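Local coordinates for protein 3-phosphoshikimate 1-carboxyvinyltransferase (PDB 7M0O) that probably transfers the enolpyruvyl group of phosphoenolpyruvate to the 5-hydroxyl of shikimate-3-phosphate, the sixth step of chorismate biosynthesis, at residues 6-9 against 10-14; 183-186 against 187-190; 14-17 against 18-22; 35-38 against 39-43. One frame throughout, in Å; residues are numbered along the deposited sequence.

Contact 1: residues 6-9 against 10-14; sequences GSKS and ITARA
The S7 hydroxyl turns forward along the chain to meet I10, its OG accepting the I10 N-H at 3.0 Å while I10 CB rests 3.3 Å from the same OG. With OG anti to the S7 backbone N (chi1 153°), the oxygen stands where the I10 amide can reach it. This bond makes S7 the N-cap of helix 8-20, whose first two turns carry K8, S9 and R13, three residues predicted to bind 3-phosphoshikimate. Without the hydroxyl, as with an alanine here, the I10 amide would probably lose its capping acceptor and a gap would open beside I10 CB. The S7 carbonyl is gripped twice, by T11 N and by T11 OG1, which approach S7 O from opposite faces of its plane; the hydroxyl bond, T11 OG1 to S7 O, measures 2.7 Å. K8 bends at chi2 and chi4 and brings NZ to 3.9 Å from A12 CB, with T80 as its hydrogen-bond partner. From the next turn the R13 chain runs extended from CG to NE and brings NH1 to S9, where it makes a weak bond to S9 OG at 3.4 Å; R13 NE is held by T187.

Contact 2: residues 183-186 against 187-190; sequences YVEI and TLAM
The Y183 ring and the hydroxyl of T187 meet obliquely, T187 OG1 lying 4.3 Å from ring atom CE2, one turn on in helix 182-193. The same ring makes a cation-pi contact with R13 and touches S154, Q155 and T158, consistent with this helix lining the predicted shikimate-3-phosphate and phosphoenolpyruvate pocket. The E185 carboxylate is the other flat group. Its two oxygens divide between the next residues round the helix: OE2 comes to 4.0 Å from L188 CD1, the two side chains crossing at about a right angle, while OE1 stands 4.1 Å from A189 CB and forms a salt bridge with R192. CG of E185 is anti to the backbone N (chi1 -168°), and the bend at chi2 brings the acid forward along the helix, toward L188 and A189. Regular i to i+4 bonds run beneath, among them L188 N to V184 O at 3.0 Å. T187 takes its OG1 beside its own backbone N, near Y183 O, but the hydroxyl's stronger partners are R13 and T158 across the helix interfaces. I186 and M190 point the same way and lie side by side, facing R13 of helix 8-20. The thioether touches a methyl branch of I186, with M190 SD 4.0 Å from CG2, and M190 CG sits against the I186 carbonyl, 3.2 Å from its O.

Contact 3: residues 14-17 against 18-22; sequences ALFL and AAAAD
A18 sits one turn after A14, its N bonding A14 O at 2.9 Å and its methyl lying 3.4 Å from that same oxygen. A18 also packs on T25 of strand 24-28. A19 repeats the pattern with L15: its N donates to L15 O at 3.0 Å, and its CB nestles between two carbonyls, those of L15 and F16; it also touches L43 of helix 34-45 and L88 of helix 79-90.

A20 brings the contact between side chains. Its methyl approaches the F16 ring obliquely, CB standing 4.1 Å from CE1. F16 has CG anti to its backbone N (chi1 -175°), which swings the ring out from the helix, over toward T87 and L88 of helix 79-90, where A20 also touches L88. The A20 amide no longer points at a single carbonyl: it bonds F16 O at 3.0 Å, with an N-H...O angle of 135°, and weakly L17 O.

At A21 the backbone leaves helical angles. Its N still reaches L17 O at 3.0 Å, but the N-H...O angle of 124° makes the bond weak, and A21 CB comes to 3.3 Å from L17 O. L17 itself carries its side chain away from these alanines, to F194 and Y212, which A21 also touches. D22 continues outward through backbone bonds to Y212 and A214. Two bent, weak bonds to one carbonyl, L17 O, with A21 itself leaving helical angles, are characteristic of a fraying helix C-terminus, here the end of helix 8-20 before strand 24-28.

Contact 4: residues 35-38 against 39-43; sequences DTEG and FAEGL
E37 and E41, one turn apart on helix 34-45, turn their acids toward a common water, which donates to E37 OE2 at 2.9 Å and to E41 OE2 at 3.2 Å. The two carboxylates are like charges, their OE2 atoms 4.1 Å apart and their planes turned by 70°. Different first torsions bring them together. E37 has CG anti to the backbone N (chi1 -175°) and then bends at chi2, whereas E41 holds CG anti to its carbonyl carbon and runs extended beyond it. As a result E41 CG lies 3.1 Å from the E37 carbonyl oxygen and E41 OE2 comes to 3.4 Å from E37 CG, the E41 acid crossing the aliphatic part of E37 obliquely. The repulsion is probably eased by arginines: E37 OE1 forms a salt bridge with R52, and E41 OE2 with R76.

On another flank F39 extends its ring from a CG likewise anti to the backbone N, with L43 CG at the ring edge, in plane. The ring packs on T80, T81, F84 and L85 of helix 79-90 and on L15 of helix 8-20. D35, whose carbonyl accepts F39 N at 2.9 Å, directs its carboxylate away to T81 and the T80 amide. The T36 hydroxyl bonds to L31 O and accepts from S33 N, just before the helix.

G38 and G42 are joined by a bond of 2.8 Å from G42 N to G38 O. The whole is an amphipathic helix, its acidic edge bridged to arginines and water and its aromatic and aliphatic face packed against helices 8-20 and 79-90 and, through T36 and A40, against W57 of strand 56-60.

Contacts 1 and 3 are consecutive parts of helix 8-20, sharing A14, with centres 12 Å apart; the first lies at the end predicted to bind substrate, the second at its far end. Helices 182-193 and 34-45 pack against this helix. R13 NE meets T187 OG1 at 2.7 Å, joining contact 1 to contact 2, and M190 CB touches L17 CD1 of contact 3 at 4.0 Å. From contact 4, D35 OD2 makes a long, weak ion pair with K8 NZ at 3.4 Å, while L15 CD1 packs 3.9 Å from F39 CG. Contacts 2 and 4 do not touch, their nearest atoms about 10 Å apart, yet each borders a predicted substrate residue of contact 1, T187 reaching R13 and D35 reaching K8.

Contact 1: residues 6-9 against 10-14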
loop_
_atom_site.group_PDB
_atom_site.type_symbol
_atom_site.label_atom_id
_atom_site.label_comp_id
_atom_site.label_asym_id
_atom_site.label_seq_id
_atom_site.Cartn_x
_atom_site.Cartn_y
_atom_site.Cartn_z
ATOM N N GLY A 6 0.359 0.636 9.746
ATOM C CA GLY A 6 1.298 0.976 8.693
ATOM C C GLY A 6 0.857 0.448 7.342
ATOM O O GLY A 6 0.102 -0.524 7.236
ATOM N N SER A 7 1.369 1.095 6.296
ATOM C CA SER A 7 1.116 0.674 4.927
ATOM C C SER A 7 1.715 -0.709 4.691
ATOM O O SER A 7 2.878 -0.959 5.027
ATOM C CB SER A 7 1.709 1.683 3.937
ATOM O OG SER A 7 2.031 1.049 2.698
ATOM N N LYS A 8 0.900 -1.614 4.137
ATOM C CA LYS A 8 1.385 -2.966 3.856
ATOM C C LYS A 8 2.477 -2.952 2.791
ATOM O O LYS A 8 3.528 -3.590 2.952
ATOM C CB LYS A 8 0.220 -3.858 3.433
ATOM C CG LYS A 8 0.652 -5.158 2.751
ATOM C CD LYS A 8 1.464 -6.047 3.685
ATOM C CE LYS A 8 1.831 -7.378 3.006
ATOM N NZ LYS A 8 2.725 -7.187 1.825
ATOM N N SER A 9 2.242 -2.252 1.681
ATOM C CA SER A 9 3.224 -2.294 0.601
ATOM C C SER A 9 4.504 -1.552 0.973
ATOM O O SER A 9 5.591 -1.932 0.526
ATOM C CB SER A 9 2.633 -1.725 -0.691
ATOM O OG SER A 9 2.310 -0.362 -0.555
ATOM N N ILE A 10 4.410 -0.501 1.786
ATOM C CA ILE A 10 5.631 0.161 2.233
ATOM C C ILE A 10 6.387 -0.731 3.221
ATOM O O ILE A 10 7.620 -0.829 3.165
ATOM C CB ILE A 10 5.317 1.549 2.812
ATOM C CG1 ILE A 10 4.890 2.481 1.673
ATOM C CG2 ILE A 10 6.547 2.105 3.559
ATOM C CD1 ILE A 10 4.377 3.854 2.115
ATOM N N THR A 11 5.670 -1.428 4.106
ATOM C CA THR A 11 6.347 -2.318 5.045
ATOM C C THR A 11 7.111 -3.403 4.295
ATOM O O THR A 11 8.252 -3.732 4.648
ATOM C CB THR A 11 5.341 -2.934 6.039
ATOM O OG1 THR A 11 4.718 -1.899 6.831
ATOM C CG2 THR A 11 6.045 -3.913 6.980
ATOM N N ALA A 12 6.523 -3.909 3.213
ATOM C CA ALA A 12 7.140 -4.985 2.436
ATOM C C ALA A 12 8.455 -4.542 1.813
ATOM O O ALA A 12 9.481 -5.225 1.945
ATOM C CB ALA A 12 6.169 -5.444 1.346
ATOM N N ARG A 13 8.429 -3.421 1.081
ATOM C CA ARG A 13 9.664 -2.873 0.521
ATOM C C ARG A 13 10.697 -2.601 1.613
ATOM O O ARG A 13 11.889 -2.876 1.429
ATOM C CB ARG A 13 9.378 -1.579 -0.244
ATOM C CG ARG A 13 8.426 -1.663 -1.448
ATOM C CD ARG A 13 8.229 -0.227 -1.923
ATOM N NE ARG A 13 7.317 -0.015 -3.046
ATOM C CZ ARG A 13 6.009 0.212 -2.936
ATOM N NH1 ARG A 13 5.408 0.223 -1.747
ATOM N NH2 ARG A 13 5.296 0.426 -4.026
ATOM N N ALA A 14 10.265 -2.033 2.743
ATOM C CA ALA A 14 11.211 -1.666 3.801
ATOM C C ALA A 14 11.905 -2.886 4.394
ATOM O O ALA A 14 13.071 -2.797 4.805
ATOM C CB ALA A 14 10.496 -0.892 4.907
#

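Contact 2: residues 183-186 against 187-190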
loop_
_atom_site.group_PDB
_atom_site.type_symbol
_atom_site.label_atom_id
_atom_site.label_comp_id
_atom_site.label_asym_id
_atom_site.label_seq_id
_atom_site.Cartn_x
_atom_site.Cartn_y
_atom_site.Cartn_z
ATOM N N TYR A 183 3.025 3.319 -7.724
ATOM C CA TYR A 183 3.739 2.261 -7.021
ATOM C C TYR A 183 5.230 2.323 -7.316
ATOM O O TYR A 183 6.064 2.175 -6.411
ATOM C CB TYR A 183 3.158 0.904 -7.429
ATOM C CG TYR A 183 3.519 -0.266 -6.551
ATOM C CD1 TYR A 183 2.676 -0.684 -5.523
ATOM C CD2 TYR A 183 4.691 -0.981 -6.768
ATOM C CE1 TYR A 183 3.007 -1.774 -4.722
ATOM C CE2 TYR A 183 5.029 -2.063 -5.978
ATOM C CZ TYR A 183 4.189 -2.456 -4.955
ATOM O OH TYR A 183 4.535 -3.534 -4.181
ATOM N N VAL A 184 5.592 2.578 -8.573
ATOM C CA VAL A 184 7.017 2.625 -8.873
ATOM C C VAL A 184 7.668 3.860 -8.250
ATOM O O VAL A 184 8.815 3.789 -7.794
ATOM C CB VAL A 184 7.265 2.535 -10.396
ATOM C CG1 VAL A 184 6.387 1.455 -11.016
ATOM C CG2 VAL A 184 7.066 3.879 -11.081
ATOM N N GLU A 185 6.963 4.998 -8.173
ATOM C CA GLU A 185 7.616 6.169 -7.588
ATOM C C GLU A 185 7.877 5.978 -6.098
ATOM O O GLU A 185 8.881 6.484 -5.584
ATOM C CB GLU A 185 6.792 7.438 -7.811
ATOM C CG GLU A 185 7.555 8.741 -7.491
ATOM C CD GLU A 185 9.075 8.630 -7.660
ATOM O OE1 GLU A 185 9.811 8.806 -6.658
ATOM O OE2 GLU A 185 9.540 8.404 -8.804
ATOM N N ILE A 186 6.992 5.263 -5.395
ATOM C CA ILE A 186 7.236 4.950 -3.986
ATOM C C ILE A 186 8.465 4.058 -3.838
ATOM O O ILE A 186 9.290 4.261 -2.934
ATOM C CB ILE A 186 5.988 4.303 -3.357
ATOM C CG1 ILE A 186 4.840 5.318 -3.330
ATOM C CG2 ILE A 186 6.281 3.754 -1.939
ATOM C CD1 ILE A 186 3.527 4.689 -2.977
ATOM N N THR A 187 8.613 3.057 -4.717
ATOM C CA THR A 187 9.789 2.192 -4.631
ATOM C C THR A 187 11.067 2.997 -4.835
ATOM O O THR A 187 12.046 2.825 -4.097
ATOM C CB THR A 187 9.712 1.058 -5.651
ATOM O OG1 THR A 187 8.554 0.248 -5.417
ATOM C CG2 THR A 187 10.959 0.173 -5.561
ATOM N N LEU A 188 11.067 3.914 -5.806
ATOM C CA LEU A 188 12.282 4.676 -6.065
ATOM C C LEU A 188 12.607 5.616 -4.910
ATOM O O LEU A 188 13.779 5.790 -4.561
ATOM C CB LEU A 188 12.154 5.448 -7.376
ATOM C CG LEU A 188 11.935 4.593 -8.626
ATOM C CD1 LEU A 188 12.066 5.436 -9.884
ATOM C CD2 LEU A 188 12.906 3.430 -8.682
ATOM N N ALA A 189 11.587 6.226 -4.297
ATOM C CA ALA A 189 11.845 7.117 -3.174
ATOM C C ALA A 189 12.405 6.355 -1.975
ATOM O O ALA A 189 13.265 6.871 -1.247
ATOM C CB ALA A 189 10.567 7.859 -2.789
ATOM N N MET A 190 11.917 5.135 -1.742
ATOM C CA MET A 190 12.431 4.355 -0.620
ATOM C C MET A 190 13.874 3.932 -0.872
ATOM O O MET A 190 14.717 3.978 0.036
ATOM C CB MET A 190 11.526 3.148 -0.360
ATOM C CG MET A 190 10.113 3.546 0.117
ATOM S SD MET A 190 9.041 2.157 0.529
ATOM C CE MET A 190 9.914 1.484 1.955
#

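Contact 3: residues 14-17 against 18-22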
loop_
_atom_site.group_PDB
_atom_site.type_symbol
_atom_site.label_atom_id
_atom_site.label_comp_id
_atom_site.label_asym_id
_atom_site.label_seq_id
_atom_site.Cartn_x
_atom_site.Cartn_y
_atom_site.Cartn_z
ATOM N N ALA A 14 10.265 -2.033 2.743
ATOM C CA ALA A 14 11.211 -1.666 3.801
ATOM C C ALA A 14 11.905 -2.886 4.394
ATOM O O ALA A 14 13.071 -2.797 4.805
ATOM C CB ALA A 14 10.496 -0.892 4.907
ATOM N N LEU A 15 11.188 -4.014 4.497
ATOM C CA LEU A 15 11.794 -5.243 5.020
ATOM C C LEU A 15 12.898 -5.747 4.098
ATOM O O LEU A 15 13.952 -6.204 4.565
ATOM C CB LEU A 15 10.730 -6.329 5.200
ATOM C CG LEU A 15 9.813 -6.183 6.403
ATOM C CD1 LEU A 15 8.668 -7.181 6.336
ATOM C CD2 LEU A 15 10.607 -6.393 7.652
ATOM N N PHE A 16 12.660 -5.694 2.785
ATOM C CA PHE A 16 13.698 -6.046 1.820
ATOM C C PHE A 16 14.919 -5.157 1.990
ATOM O O PHE A 16 16.054 -5.641 2.052
ATOM C CB PHE A 16 13.134 -5.933 0.400
ATOM C CG PHE A 16 14.083 -6.395 -0.688
ATOM C CD1 PHE A 16 15.237 -5.665 -0.987
ATOM C CD2 PHE A 16 13.807 -7.533 -1.438
ATOM C CE1 PHE A 16 16.117 -6.073 -1.996
ATOM C CE2 PHE A 16 14.686 -7.949 -2.460
ATOM C CZ PHE A 16 15.833 -7.213 -2.733
ATOM N N LEU A 17 14.704 -3.841 2.010
ATOM C CA LEU A 17 15.818 -2.902 2.116
ATOM C C LEU A 17 16.587 -3.092 3.423
ATOM O O LEU A 17 17.830 -3.040 3.433
ATOM C CB LEU A 17 15.285 -1.478 1.978
ATOM C CG LEU A 17 14.726 -1.202 0.578
ATOM C CD1 LEU A 17 13.791 -0.001 0.544
ATOM C CD2 LEU A 17 15.894 -0.966 -0.375
ATOM N N ALA A 18 15.868 -3.324 4.535
ATOM C CA ALA A 18 16.526 -3.550 5.822
ATOM C C ALA A 18 17.390 -4.803 5.785
ATOM O O ALA A 18 18.467 -4.839 6.386
ATOM C CB ALA A 18 15.497 -3.660 6.952
ATOM N N ALA A 19 16.914 -5.852 5.113
ATOM C CA ALA A 19 17.694 -7.075 4.982
ATOM C C ALA A 19 18.942 -6.875 4.132
ATOM O O ALA A 19 19.981 -7.491 4.402
ATOM C CB ALA A 19 16.825 -8.170 4.371
ATOM N N ALA A 20 18.852 -6.064 3.075
ATOM C CA ALA A 20 19.897 -6.035 2.057
ATOM C C ALA A 20 20.953 -4.960 2.299
ATOM O O ALA A 20 22.026 -5.023 1.687
ATOM C CB ALA A 20 19.271 -5.840 0.667
ATOM N N ALA A 21 20.707 -4.018 3.203
ATOM C CA ALA A 21 21.577 -2.860 3.325
ATOM C C ALA A 21 22.843 -3.175 4.125
ATOM O O ALA A 21 22.974 -4.211 4.782
ATOM C CB ALA A 21 20.818 -1.701 3.967
ATOM N N ASP A 22 23.795 -2.253 4.046
ATOM C CA ASP A 22 25.032 -2.335 4.813
ATOM C C ASP A 22 24.805 -1.582 6.119
ATOM O O ASP A 22 24.697 -0.350 6.123
ATOM C CB ASP A 22 26.190 -1.760 4.001
ATOM C CG ASP A 22 27.507 -1.789 4.751
ATOM O OD1 ASP A 22 27.630 -2.553 5.728
ATOM O OD2 ASP A 22 28.426 -1.039 4.363
#

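Contact 4: residues 35-38 against 39-43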
loop_
_atom_site.group_PDB
_atom_site.type_symbol
_atom_site.label_atom_id
_atom_site.label_comp_id
_atom_site.label_asym_id
_atom_site.label_seq_id
_atom_site.Cartn_x
_atom_site.Cartn_y
_atom_site.Cartn_z
ATOM N N ASP A 35 1.646 -11.891 6.753
ATOM C CA ASP A 35 2.656 -11.833 5.699
ATOM C C ASP A 35 3.975 -11.278 6.234
ATOM O O ASP A 35 5.031 -11.879 6.031
ATOM C CB ASP A 35 2.150 -10.997 4.514
ATOM C CG ASP A 35 3.043 -11.110 3.258
ATOM O OD1 ASP A 35 4.092 -11.796 3.278
ATOM O OD2 ASP A 35 2.677 -10.517 2.220
ATOM N N THR A 36 3.942 -10.144 6.948
ATOM C CA THR A 36 5.210 -9.603 7.439
ATOM C C THR A 36 5.813 -10.472 8.535
ATOM O O THR A 36 7.044 -10.529 8.673
ATOM C CB THR A 36 5.033 -8.169 7.935
ATOM O OG1 THR A 36 4.301 -8.170 9.167
ATOM C CG2 THR A 36 4.295 -7.349 6.912
ATOM N N GLU A 37 4.978 -11.161 9.323
ATOM C CA GLU A 37 5.518 -12.099 10.302
ATOM C C GLU A 37 6.254 -13.244 9.614
ATOM O O GLU A 37 7.348 -13.629 10.037
ATOM C CB GLU A 37 4.398 -12.629 11.203
ATOM C CG GLU A 37 4.877 -13.530 12.345
ATOM C CD GLU A 37 5.508 -12.744 13.490
ATOM O OE1 GLU A 37 5.252 -11.516 13.582
ATOM O OE2 GLU A 37 6.246 -13.360 14.304
ATOM N N GLY A 38 5.669 -13.796 8.548
ATOM C CA GLY A 38 6.346 -14.843 7.802
ATOM C C GLY A 38 7.621 -14.363 7.127
ATOM O O GLY A 38 8.598 -15.120 7.034
ATOM N N PHE A 39 7.633 -13.111 6.660
ATOM C CA PHE A 39 8.850 -12.511 6.102
ATOM C C PHE A 39 9.961 -12.490 7.145
ATOM O O PHE A 39 11.084 -12.953 6.893
ATOM C CB PHE A 39 8.544 -11.089 5.606
ATOM C CG PHE A 39 9.510 -10.541 4.554
ATOM C CD1 PHE A 39 9.017 -9.933 3.414
ATOM C CD2 PHE A 39 10.881 -10.561 4.753
ATOM C CE1 PHE A 39 9.882 -9.383 2.462
ATOM C CE2 PHE A 39 11.753 -10.027 3.807
ATOM C CZ PHE A 39 11.253 -9.437 2.666
ATOM N N ALA A 40 9.662 -11.937 8.326
ATOM C CA ALA A 40 10.625 -11.934 9.421
ATOM C C ALA A 40 11.091 -13.343 9.758
ATOM O O ALA A 40 12.288 -13.574 9.950
ATOM C CB ALA A 40 10.010 -11.263 10.653
ATOM N N GLU A 41 10.152 -14.300 9.864
ATOM C CA GLU A 41 10.531 -15.682 10.156
ATOM C C GLU A 41 11.443 -16.254 9.075
ATOM O O GLU A 41 12.385 -16.998 9.373
ATOM C CB GLU A 41 9.293 -16.576 10.287
ATOM C CG GLU A 41 8.314 -16.224 11.418
ATOM C CD GLU A 41 7.045 -17.086 11.383
ATOM O OE1 GLU A 41 7.074 -18.173 10.766
ATOM O OE2 GLU A 41 6.012 -16.672 11.962
ATOM N N GLY A 42 11.144 -15.955 7.809
ATOM C CA GLY A 42 11.977 -16.442 6.723
ATOM C C GLY A 42 13.371 -15.859 6.782
ATOM O O GLY A 42 14.356 -16.562 6.546
ATOM N N LEU A 43 13.471 -14.566 7.105
ATOM C CA LEU A 43 14.780 -13.938 7.276
ATOM C C LEU A 43 15.586 -14.627 8.367
ATOM O O LEU A 43 16.792 -14.843 8.220
ATOM C CB LEU A 43 14.607 -12.455 7.610
ATOM C CG LEU A 43 14.181 -11.551 6.449
ATOM C CD1 LEU A 43 14.022 -10.131 6.944
ATOM C CD2 LEU A 43 15.232 -11.613 5.316
HETATM O O HOH W 1 7.151 -16.052 14.836
#